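Local coordinates for protein protocadherin gamma-B3 (Homo sapiens, PDB 5K8R) that probably mediates calcium-dependent adhesion between cells and may help to establish and maintain specific neuronal connections in the brain, at residues I7-D12 and D61-C66; K69-L74 and T90-D95; D215-N220 and L232-I237; I287-K292 and C301-D306. All coordinates share one frame; numbering follows the deposited sequence.

Contact 1. Residues I7-D12 and D61-C66; sequences IPEELD and DREEIC. With CA (calcium ion), chain C; CA (calcium ion), chain D.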
# COMPACT_ATOMS: atom_id res chain seq x y z
N ILE A 7 -42.44 -40.19 -18.16
CA ILE A 7 -42.33 -39.57 -19.49
C ILE A 7 -41.30 -38.46 -19.45
O ILE A 7 -41.12 -37.81 -18.40
CB ILE A 7 -43.69 -39.03 -19.96
CG1 ILE A 7 -44.28 -38.06 -18.93
CG2 ILE A 7 -44.66 -40.18 -20.23
CD1 ILE A 7 -45.56 -37.40 -19.37
N PRO A 8 -40.59 -38.19 -20.54
CA PRO A 8 -39.70 -37.03 -20.58
C PRO A 8 -40.49 -35.74 -20.60
O PRO A 8 -41.67 -35.69 -20.97
CB PRO A 8 -38.91 -37.22 -21.88
CG PRO A 8 -39.82 -38.04 -22.74
CD PRO A 8 -40.54 -38.96 -21.80
N GLU A 9 -39.83 -34.66 -20.17
CA GLU A 9 -40.46 -33.35 -20.15
C GLU A 9 -40.53 -32.77 -21.56
O GLU A 9 -39.93 -33.28 -22.51
CB GLU A 9 -39.69 -32.41 -19.23
CG GLU A 9 -38.21 -32.29 -19.56
CD GLU A 9 -37.53 -31.14 -18.86
OE1 GLU A 9 -38.21 -30.13 -18.56
OE2 GLU A 9 -36.31 -31.24 -18.60
N GLU A 10 -41.30 -31.68 -21.68
CA GLU A 10 -41.38 -30.89 -22.91
C GLU A 10 -41.93 -31.70 -24.09
O GLU A 10 -41.56 -31.46 -25.24
CB GLU A 10 -40.02 -30.28 -23.27
CG GLU A 10 -39.37 -29.48 -22.15
CD GLU A 10 -40.04 -28.13 -21.93
OE1 GLU A 10 -40.92 -27.75 -22.73
OE2 GLU A 10 -39.67 -27.45 -20.95
N LEU A 11 -42.81 -32.66 -23.82
CA LEU A 11 -43.46 -33.39 -24.89
C LEU A 11 -44.55 -32.54 -25.53
O LEU A 11 -45.16 -31.69 -24.88
CB LEU A 11 -44.07 -34.70 -24.36
CG LEU A 11 -43.10 -35.79 -23.93
CD1 LEU A 11 -43.86 -37.00 -23.41
CD2 LEU A 11 -42.18 -36.19 -25.08
N ASP A 12 -44.79 -32.78 -26.82
CA ASP A 12 -45.83 -32.06 -27.53
C ASP A 12 -47.20 -32.41 -26.96
O ASP A 12 -47.40 -33.46 -26.34
CB ASP A 12 -45.79 -32.37 -29.02
CG ASP A 12 -44.58 -31.77 -29.71
OD1 ASP A 12 -43.98 -30.82 -29.15
OD2 ASP A 12 -44.23 -32.24 -30.81
N ASP A 61 -42.82 -28.42 -18.12
CA ASP A 61 -41.44 -27.99 -17.95
C ASP A 61 -40.96 -28.44 -16.58
O ASP A 61 -41.43 -27.93 -15.55
CB ASP A 61 -41.32 -26.48 -18.11
CG ASP A 61 -39.93 -25.96 -17.81
OD1 ASP A 61 -38.95 -26.71 -18.02
OD2 ASP A 61 -39.81 -24.79 -17.37
N ARG A 62 -40.01 -29.38 -16.55
CA ARG A 62 -39.53 -29.91 -15.28
C ARG A 62 -38.81 -28.85 -14.46
O ARG A 62 -38.84 -28.89 -13.23
CB ARG A 62 -38.62 -31.11 -15.52
CG ARG A 62 -38.28 -31.89 -14.26
CD ARG A 62 -36.87 -32.45 -14.31
NE ARG A 62 -35.89 -31.38 -14.44
CZ ARG A 62 -35.42 -30.67 -13.43
NH1 ARG A 62 -35.85 -30.91 -12.19
NH2 ARG A 62 -34.52 -29.71 -13.64
N GLU A 63 -38.15 -27.90 -15.13
CA GLU A 63 -37.44 -26.85 -14.41
C GLU A 63 -38.40 -25.96 -13.63
O GLU A 63 -38.11 -25.55 -12.50
CB GLU A 63 -36.60 -26.01 -15.37
CG GLU A 63 -35.24 -26.63 -15.71
CD GLU A 63 -35.36 -27.88 -16.55
OE1 GLU A 63 -36.12 -27.87 -17.54
OE2 GLU A 63 -34.69 -28.88 -16.21
N GLU A 64 -39.56 -25.65 -14.23
CA GLU A 64 -40.53 -24.79 -13.55
C GLU A 64 -41.34 -25.55 -12.51
O GLU A 64 -41.81 -24.96 -11.54
CB GLU A 64 -41.46 -24.15 -14.58
CG GLU A 64 -42.37 -23.07 -14.02
CD GLU A 64 -43.25 -22.44 -15.07
OE1 GLU A 64 -43.21 -22.91 -16.23
OE2 GLU A 64 -43.98 -21.49 -14.75
N ILE A 65 -41.50 -26.87 -12.69
CA ILE A 65 -42.32 -27.66 -11.78
C ILE A 65 -41.52 -28.09 -10.56
O ILE A 65 -41.94 -27.86 -9.42
CB ILE A 65 -42.92 -28.87 -12.52
CG1 ILE A 65 -43.87 -28.40 -13.62
CG2 ILE A 65 -43.63 -29.79 -11.55
CD1 ILE A 65 -44.34 -29.52 -14.53
N CYS A 66 -40.37 -28.72 -10.77
CA CYS A 66 -39.59 -29.26 -9.66
C CYS A 66 -38.28 -28.53 -9.40
O CYS A 66 -37.69 -28.72 -8.33
CB CYS A 66 -39.28 -30.75 -9.89
SG CYS A 66 -40.74 -31.83 -9.89
CA CA C . -37.43 -27.74 -19.59
CA CA D . -34.27 -29.84 -18.38
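Glu9 OE1 is held twice: it binds one calcium ion (chain C) at 2.7 Å and accepts the backbone N-H of Arg62, N to OE1 2.8 Å, arriving from above the carboxylate plane. The other oxygen, OE2, binds the second calcium ion (chain D), so one glutamate joins the two metals; with CG lodged between backbone N and carbonyl carbon (chi1 55°), the extended chain carries its carboxylate to the helix start. Glu63 OE1 also bridges both ions, 2.4 Å from the first, and OE2 joins it on the second. Glu10 OE2 and Asp61 OD1, side by side, both bind the first calcium, which also takes Asp98, and Glu10 has Arg59 as a further partner. Residues 61 to 63 form the Asp-Arg-Glu motif of cadherin repeats, serving the calcium-filled junction between the first and second repeats, where Asp95 and Asp131 supply more oxygens. Asp61 is the N-cap of helix 62-65, its OD1 accepting Glu63 N at 3.2 Å. Arg62 adds a positive charge: its NH2 makes a salt bridge with Glu63 OE2 at 2.7 Å. With an alanine here Glu63 OE2 would probably lack its guanidinium partner, and the acidic cluster a nearby positive charge.

Contact 2. Residues K69-L74 and T90-D95; sequences KSTCVL and TVLIQD. With CA (calcium ion), chain D.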
# COMPACT_ATOMS: atom_id res chain seq x y z
N LYS A 69 -34.84 -30.24 -7.81
CA LYS A 69 -35.11 -31.50 -7.13
C LYS A 69 -34.63 -32.67 -7.98
O LYS A 69 -34.75 -32.67 -9.21
CB LYS A 69 -36.61 -31.65 -6.84
CG LYS A 69 -37.15 -30.64 -5.84
CD LYS A 69 -38.65 -30.77 -5.68
CE LYS A 69 -39.20 -29.71 -4.74
NZ LYS A 69 -40.68 -29.78 -4.61
N SER A 70 -34.06 -33.68 -7.31
CA SER A 70 -33.50 -34.82 -8.03
C SER A 70 -34.58 -35.62 -8.74
O SER A 70 -34.33 -36.19 -9.81
CB SER A 70 -32.72 -35.71 -7.07
OG SER A 70 -31.62 -35.02 -6.52
N THR A 71 -35.77 -35.66 -8.15
CA THR A 71 -36.90 -36.39 -8.72
C THR A 71 -38.07 -35.45 -8.97
O THR A 71 -38.26 -34.48 -8.24
CB THR A 71 -37.36 -37.54 -7.80
OG1 THR A 71 -38.27 -38.38 -8.51
CG2 THR A 71 -38.04 -36.98 -6.56
N CYS A 72 -38.84 -35.74 -10.01
CA CYS A 72 -39.99 -34.91 -10.36
C CYS A 72 -41.19 -35.83 -10.59
O CYS A 72 -41.25 -36.54 -11.59
CB CYS A 72 -39.71 -34.07 -11.61
SG CYS A 72 -40.76 -32.61 -11.76
N VAL A 73 -42.14 -35.81 -9.65
CA VAL A 73 -43.33 -36.65 -9.72
C VAL A 73 -44.56 -35.76 -9.65
O VAL A 73 -44.62 -34.82 -8.85
CB VAL A 73 -43.35 -37.71 -8.59
CG1 VAL A 73 -42.27 -38.75 -8.83
CG2 VAL A 73 -43.16 -37.05 -7.23
N LEU A 74 -45.53 -36.05 -10.51
CA LEU A 74 -46.81 -35.36 -10.54
C LEU A 74 -47.90 -36.34 -10.12
O LEU A 74 -48.15 -37.33 -10.82
CB LEU A 74 -47.11 -34.80 -11.93
CG LEU A 74 -46.23 -33.64 -12.42
CD1 LEU A 74 -46.58 -33.28 -13.85
CD2 LEU A 74 -46.38 -32.44 -11.51
N THR A 90 -49.50 -41.43 -10.54
CA THR A 90 -48.28 -40.66 -10.40
C THR A 90 -47.49 -40.75 -11.70
O THR A 90 -47.35 -41.84 -12.28
CB THR A 90 -47.42 -41.15 -9.23
OG1 THR A 90 -47.15 -42.55 -9.38
CG2 THR A 90 -48.16 -40.94 -7.92
N VAL A 91 -46.99 -39.61 -12.17
CA VAL A 91 -46.26 -39.52 -13.43
C VAL A 91 -44.90 -38.91 -13.14
O VAL A 91 -44.81 -37.74 -12.75
CB VAL A 91 -47.02 -38.69 -14.48
CG1 VAL A 91 -46.25 -38.67 -15.79
CG2 VAL A 91 -48.42 -39.25 -14.69
N LEU A 92 -43.85 -39.68 -13.38
CA LEU A 92 -42.48 -39.21 -13.20
C LEU A 92 -42.08 -38.41 -14.43
O LEU A 92 -42.25 -38.87 -15.56
CB LEU A 92 -41.53 -40.39 -12.99
CG LEU A 92 -40.05 -40.04 -12.85
CD1 LEU A 92 -39.81 -39.18 -11.61
CD2 LEU A 92 -39.20 -41.30 -12.80
N ILE A 93 -41.55 -37.22 -14.22
CA ILE A 93 -41.14 -36.33 -15.30
C ILE A 93 -39.62 -36.39 -15.41
O ILE A 93 -38.91 -35.84 -14.56
CB ILE A 93 -41.63 -34.90 -15.08
CG1 ILE A 93 -43.16 -34.87 -14.99
CG2 ILE A 93 -41.14 -33.98 -16.19
CD1 ILE A 93 -43.86 -35.46 -16.19
N GLN A 94 -39.13 -37.05 -16.45
CA GLN A 94 -37.69 -37.17 -16.66
C GLN A 94 -37.11 -35.86 -17.17
O GLN A 94 -37.78 -35.07 -17.84
CB GLN A 94 -37.40 -38.30 -17.65
CG GLN A 94 -37.94 -39.66 -17.22
CD GLN A 94 -37.98 -40.66 -18.36
OE1 GLN A 94 -37.92 -40.28 -19.53
NE2 GLN A 94 -38.10 -41.93 -18.02
N ASP A 95 -35.84 -35.63 -16.85
CA ASP A 95 -35.16 -34.40 -17.22
C ASP A 95 -34.43 -34.58 -18.55
O ASP A 95 -33.79 -35.60 -18.79
CB ASP A 95 -34.16 -33.99 -16.13
CG ASP A 95 -33.43 -32.70 -16.47
OD1 ASP A 95 -34.09 -31.73 -16.89
OD2 ASP A 95 -32.19 -32.66 -16.31
CA CA D . -34.27 -29.84 -18.38
O HOH W 1 -36.86 -37.02 -12.32
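Residues 73-74 run antiparallel to residues 91-92, Val73 facing Leu92 in a non-hydrogen-bonded pair and Leu74 facing Val91 in a hydrogen-bonded one. They belong to the beta hairpin of strands 73-80 and 85-94 in the first cadherin repeat, whose sheet continues through strand 3-8. Leu74 and Val91 exchange N-H...O bonds both ways, each 2.9 Å between backbone N and O. Just before the strand proper, Cys72 O receives Ile93 N at 2.7 Å in an almost straight bond (174° at the hydrogen). A water lies between Ile93 O and Cys72 N, though its bond to the latter is weak.

On one face of the sheet Val73 CG1 touches Leu92 CD1 at 3.7 Å, two branched aliphatic chains crossing obliquely, with the methyl of Leu92 also reaching Thr71 OG1. The other face is the inner one. There Leu74 CD1 meets Ile93 CG1 at 3.9 Å, diagonally across the strands; chi1 of -60° turns CG1 of Ile93 toward that methyl. Ile65 and Phe44 pack against this leucine. Cys72 is compact enough to sit against Ile93, CB to CB 4.1 Å, while its sulfur forms the disulfide with Cys66 and ties the hairpin to residues 61-66. Past the second strand, Asp95 extends its carboxylate (chi1 -179°) to the metal site, OD1 binding a calcium ion (chain D) at 2.4 Å.

Contact 3. Residues D215-N220 and L232-I237; sequences DMYRVN and LKVMAI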
# COMPACT_ATOMS: atom_id res chain seq x y z
N ASP A 215 25.06 8.33 -10.81
CA ASP A 215 25.61 8.13 -9.47
C ASP A 215 26.43 9.33 -9.00
O ASP A 215 26.91 9.32 -7.86
CB ASP A 215 26.48 6.87 -9.44
CG ASP A 215 25.66 5.60 -9.60
OD1 ASP A 215 24.50 5.58 -9.15
OD2 ASP A 215 26.19 4.63 -10.19
N MET A 216 26.59 10.35 -9.84
CA MET A 216 27.34 11.54 -9.48
C MET A 216 26.91 12.68 -10.39
O MET A 216 26.95 12.55 -11.62
CB MET A 216 28.85 11.30 -9.62
CG MET A 216 29.69 12.57 -9.64
SD MET A 216 29.65 13.48 -8.09
CE MET A 216 30.52 12.35 -7.01
N TYR A 217 26.49 13.79 -9.79
CA TYR A 217 26.09 14.99 -10.52
C TYR A 217 27.13 16.07 -10.23
O TYR A 217 27.09 16.72 -9.17
CB TYR A 217 24.69 15.45 -10.12
CG TYR A 217 23.61 14.43 -10.40
CD1 TYR A 217 22.99 14.37 -11.64
CD2 TYR A 217 23.19 13.54 -9.42
CE1 TYR A 217 21.99 13.45 -11.90
CE2 TYR A 217 22.20 12.61 -9.67
CZ TYR A 217 21.60 12.57 -10.91
OH TYR A 217 20.61 11.65 -11.16
N ARG A 218 28.06 16.27 -11.16
CA ARG A 218 29.13 17.25 -11.00
C ARG A 218 28.84 18.48 -11.84
O ARG A 218 28.34 18.37 -12.97
CB ARG A 218 30.48 16.65 -11.38
CG ARG A 218 31.67 17.52 -11.00
CD ARG A 218 32.99 16.79 -11.24
NE ARG A 218 34.13 17.59 -10.79
CZ ARG A 218 35.39 17.18 -10.85
NH1 ARG A 218 35.69 15.99 -11.35
NH2 ARG A 218 36.37 17.97 -10.42
N VAL A 219 29.16 19.65 -11.29
CA VAL A 219 28.90 20.92 -11.97
C VAL A 219 29.87 21.95 -11.40
O VAL A 219 30.30 21.84 -10.25
CB VAL A 219 27.42 21.35 -11.80
CG1 VAL A 219 27.14 21.71 -10.35
CG2 VAL A 219 27.08 22.51 -12.73
N ASN A 220 30.20 22.94 -12.22
CA ASN A 220 31.09 24.03 -11.82
C ASN A 220 30.32 25.34 -11.90
O ASN A 220 29.77 25.68 -12.96
CB ASN A 220 32.34 24.08 -12.71
CG ASN A 220 33.43 24.98 -12.16
OD1 ASN A 220 33.15 26.06 -11.62
ND2 ASN A 220 34.67 24.54 -12.28
N LEU A 232 21.83 22.52 -10.32
CA LEU A 232 21.64 21.26 -11.01
C LEU A 232 20.28 20.69 -10.63
O LEU A 232 19.52 21.31 -9.87
CB LEU A 232 22.77 20.27 -10.70
CG LEU A 232 23.00 19.82 -9.26
CD1 LEU A 232 22.21 18.56 -8.92
CD2 LEU A 232 24.48 19.60 -9.02
N LYS A 233 19.97 19.50 -11.15
CA LYS A 233 18.70 18.84 -10.85
C LYS A 233 18.91 17.34 -10.90
O LYS A 233 19.19 16.79 -11.97
CB LYS A 233 17.61 19.27 -11.83
CG LYS A 233 16.27 18.58 -11.59
CD LYS A 233 15.24 18.98 -12.63
CE LYS A 233 13.93 18.24 -12.44
NZ LYS A 233 12.93 18.61 -13.48
N VAL A 234 18.78 16.68 -9.75
CA VAL A 234 18.87 15.22 -9.73
C VAL A 234 17.56 14.62 -10.23
O VAL A 234 16.53 15.28 -10.35
CB VAL A 234 19.22 14.71 -8.32
CG1 VAL A 234 20.47 15.41 -7.80
CG2 VAL A 234 18.05 14.91 -7.37
N MET A 235 17.62 13.33 -10.55
CA MET A 235 16.47 12.64 -11.12
C MET A 235 16.53 11.17 -10.74
O MET A 235 17.57 10.52 -10.91
CB MET A 235 16.45 12.79 -12.65
CG MET A 235 15.28 12.08 -13.33
SD MET A 235 13.69 12.85 -12.99
CE MET A 235 12.61 11.84 -14.00
N ALA A 236 15.41 10.65 -10.24
CA ALA A 236 15.26 9.24 -9.91
C ALA A 236 14.01 8.71 -10.59
O ALA A 236 12.99 9.40 -10.66
CB ALA A 236 15.16 9.03 -8.39
N ILE A 237 14.10 7.48 -11.10
CA ILE A 237 13.02 6.85 -11.86
C ILE A 237 12.53 5.64 -11.07
O ILE A 237 13.33 4.84 -10.58
CB ILE A 237 13.48 6.44 -13.27
CG1 ILE A 237 14.02 7.65 -14.03
CG2 ILE A 237 12.34 5.78 -14.03
CD1 ILE A 237 14.52 7.33 -15.42
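Aliphatic contacts carry one end of this meeting between Val219 and Leu232. CG1 of Val219 touches Leu232 CD2 at 3.6 Å, the two chains meeting at a slant, and the other leucine methyl, CD1, approaches Tyr217 CB at 4.2 Å. A forked leucine suits the place because its two branches serve two neighbours on the same side of the facing strand.

The ring contact is a CH-pi interaction. Val234 CG1 lies over one face of Tyr217, 4.0 Å from the ring centroid and 27° off the normal, nearest to CD2 at 3.7 Å. With CG set beside the backbone N (chi1 -61°), the tyrosine reaches across to the opposing segment, where its broad face offers a surface for the valine's methyl and CB. Phe212 packs near both residues.

Polar interactions gather at the phenol oxygen. Tyr217 OH hydrogen-bonds with Thr213 OG1 and Gln214 N; its approach to Met235 O, 3.3 Å, is weak and not settled, since the one phenol proton has another acceptor within reach. A leucine in its place would probably open a gap beside Val234 and leave Thr213 and Gln214 without their phenol partner.

No backbone bond joins the segments: the nearest CA pairs, Tyr217 with Val234 and Val219 with Leu232, stand 7.3 Å apart. Strands 216-222 and 230-237 belong to different sheets, and their inward side chains meet in the core of the beta sandwich that defines a cadherin repeat, here the third.

Contact 4. Residues I287-K292 and C301-D306; sequences IGVEAK and CKVQID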
# COMPACT_ATOMS: atom_id res chain seq x y z
N ILE A 287 28.03 16.23 -1.52
CA ILE A 287 26.82 16.06 -0.73
C ILE A 287 26.14 14.77 -1.13
O ILE A 287 26.00 14.48 -2.33
CB ILE A 287 25.86 17.25 -0.91
CG1 ILE A 287 26.56 18.57 -0.60
CG2 ILE A 287 24.63 17.08 -0.03
CD1 ILE A 287 25.80 19.79 -1.06
N GLY A 288 25.71 13.99 -0.14
CA GLY A 288 24.95 12.78 -0.41
C GLY A 288 23.47 13.08 -0.56
O GLY A 288 22.90 13.87 0.20
N VAL A 289 22.84 12.43 -1.53
CA VAL A 289 21.44 12.63 -1.86
C VAL A 289 20.71 11.30 -1.77
O VAL A 289 21.19 10.29 -2.29
CB VAL A 289 21.26 13.26 -3.26
CG1 VAL A 289 19.79 13.35 -3.62
CG2 VAL A 289 21.91 14.64 -3.30
N GLU A 290 19.56 11.31 -1.10
CA GLU A 290 18.72 10.13 -0.91
C GLU A 290 17.38 10.34 -1.60
O GLU A 290 16.80 11.43 -1.54
CB GLU A 290 18.50 9.85 0.58
CG GLU A 290 17.50 8.75 0.88
CD GLU A 290 17.06 8.72 2.33
OE1 GLU A 290 17.21 9.76 3.01
OE2 GLU A 290 16.57 7.67 2.79
N ALA A 291 16.89 9.28 -2.24
CA ALA A 291 15.57 9.26 -2.87
C ALA A 291 14.76 8.12 -2.27
O ALA A 291 15.23 6.97 -2.24
CB ALA A 291 15.67 9.11 -4.38
N LYS A 292 13.56 8.43 -1.80
CA LYS A 292 12.67 7.44 -1.20
C LYS A 292 11.35 7.39 -1.96
O LYS A 292 10.95 8.37 -2.60
CB LYS A 292 12.41 7.75 0.28
CG LYS A 292 13.64 7.71 1.16
CD LYS A 292 13.31 8.15 2.58
CE LYS A 292 12.19 7.31 3.18
NZ LYS A 292 11.83 7.77 4.55
N CYS A 301 22.81 8.76 -4.17
CA CYS A 301 23.78 9.26 -5.13
C CYS A 301 24.57 10.39 -4.48
O CYS A 301 24.37 10.71 -3.30
CB CYS A 301 23.10 9.73 -6.43
SG CYS A 301 22.15 11.25 -6.26
N LYS A 302 25.46 11.00 -5.25
CA LYS A 302 26.29 12.09 -4.75
C LYS A 302 26.22 13.27 -5.70
O LYS A 302 25.88 13.14 -6.89
CB LYS A 302 27.75 11.65 -4.57
CG LYS A 302 27.95 10.63 -3.45
CD LYS A 302 29.42 10.37 -3.20
CE LYS A 302 29.62 9.39 -2.05
NZ LYS A 302 31.06 9.17 -1.74
N VAL A 303 26.53 14.45 -5.16
CA VAL A 303 26.51 15.70 -5.90
C VAL A 303 27.79 16.46 -5.56
O VAL A 303 28.08 16.70 -4.38
CB VAL A 303 25.28 16.55 -5.56
CG1 VAL A 303 25.50 18.00 -5.95
CG2 VAL A 303 24.04 16.00 -6.25
N GLN A 304 28.56 16.82 -6.59
CA GLN A 304 29.80 17.57 -6.41
C GLN A 304 29.64 18.93 -7.08
O GLN A 304 29.53 19.01 -8.31
CB GLN A 304 30.99 16.81 -6.98
CG GLN A 304 32.32 17.50 -6.75
CD GLN A 304 33.51 16.63 -7.11
OE1 GLN A 304 33.38 15.42 -7.27
NE2 GLN A 304 34.68 17.25 -7.23
N ILE A 305 29.63 19.99 -6.27
CA ILE A 305 29.51 21.36 -6.75
C ILE A 305 30.88 22.01 -6.59
O ILE A 305 31.31 22.31 -5.46
CB ILE A 305 28.43 22.13 -5.98
CG1 ILE A 305 27.09 21.39 -6.06
CG2 ILE A 305 28.29 23.54 -6.54
CD1 ILE A 305 26.01 21.99 -5.19
N ASP A 306 31.57 22.22 -7.70
CA ASP A 306 32.87 22.87 -7.70
C ASP A 306 32.70 24.37 -7.92
O ASP A 306 31.88 24.80 -8.74
CB ASP A 306 33.77 22.28 -8.78
CG ASP A 306 34.05 20.80 -8.56
OD1 ASP A 306 34.16 20.39 -7.38
OD2 ASP A 306 34.17 20.06 -9.55
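Val289 lays its CB against the sulfur of Cys301, 3.7 Å from SG, and its CG2 against CG2 of Val303 at 3.9 Å. The sulfur stands between its backbone N and carbonyl carbon (chi1 71°), which sets it beside its cross-strand partner. These side chains, with Ile287, share one face of the sheet. It is the buried side of the third cadherin repeat: Val303 also touches Leu232 and Val234 of the opposing sheet, and Cys301 touches Tyr217. Beta-branched residues suit extended strands and fill the interior without polar groups, and cysteine is small and apolar enough to fit beside Val289.

Four backbone bonds fix the register of this antiparallel hairpin of strands 284-292 and 298-308. Ile287 and Val303 form one hydrogen-bonded pair, N to O 2.9 Å in both directions. Val289 and Cys301 form the other. Between them Gly288 pairs with Lys302 in the non-hydrogen-bonded manner, Gly288 CA lying 3.6 Å from Cys301 O. The extended aliphatic chain of Lys302 rises from the opposite face, a suitable place for its charge.

Further along that face Gln304 NE2 donates to the syn lone pair of Asp306 OD1 at 3.2 Å, while OD2 forms a salt bridge with Arg218. The chemistry is thus divided: apolar carbon and sulfur face the sandwich interior, charge and amide lie on the outer face, and the N-H and C=O groups of Ile287, Val289, Cys301 and Val303 pair across the hairpin.

Overall arrangement
The four contacts form two neighbouring pairs, in order along the rod-like chain of four cadherin repeats. Contacts 1 and 2, centres about 8 Å apart, lie in the first repeat; the Cys66-Cys72 disulfide joins them, they reach the same sheet through strands 3-8 and 85-94, and both touch the calcium ion of chain D. Contacts 3 and 4, about 7 Å apart between centres, lie in the third repeat, where strands 216-222 and 298-308 are neighbours in one sheet and strand 230-237 packs from the other. The pairs are remote: contacts 1 and 3 are about 79 Å apart between centres. Contact 1 and the end of contact 2 help build the calcium junction between the first two repeats.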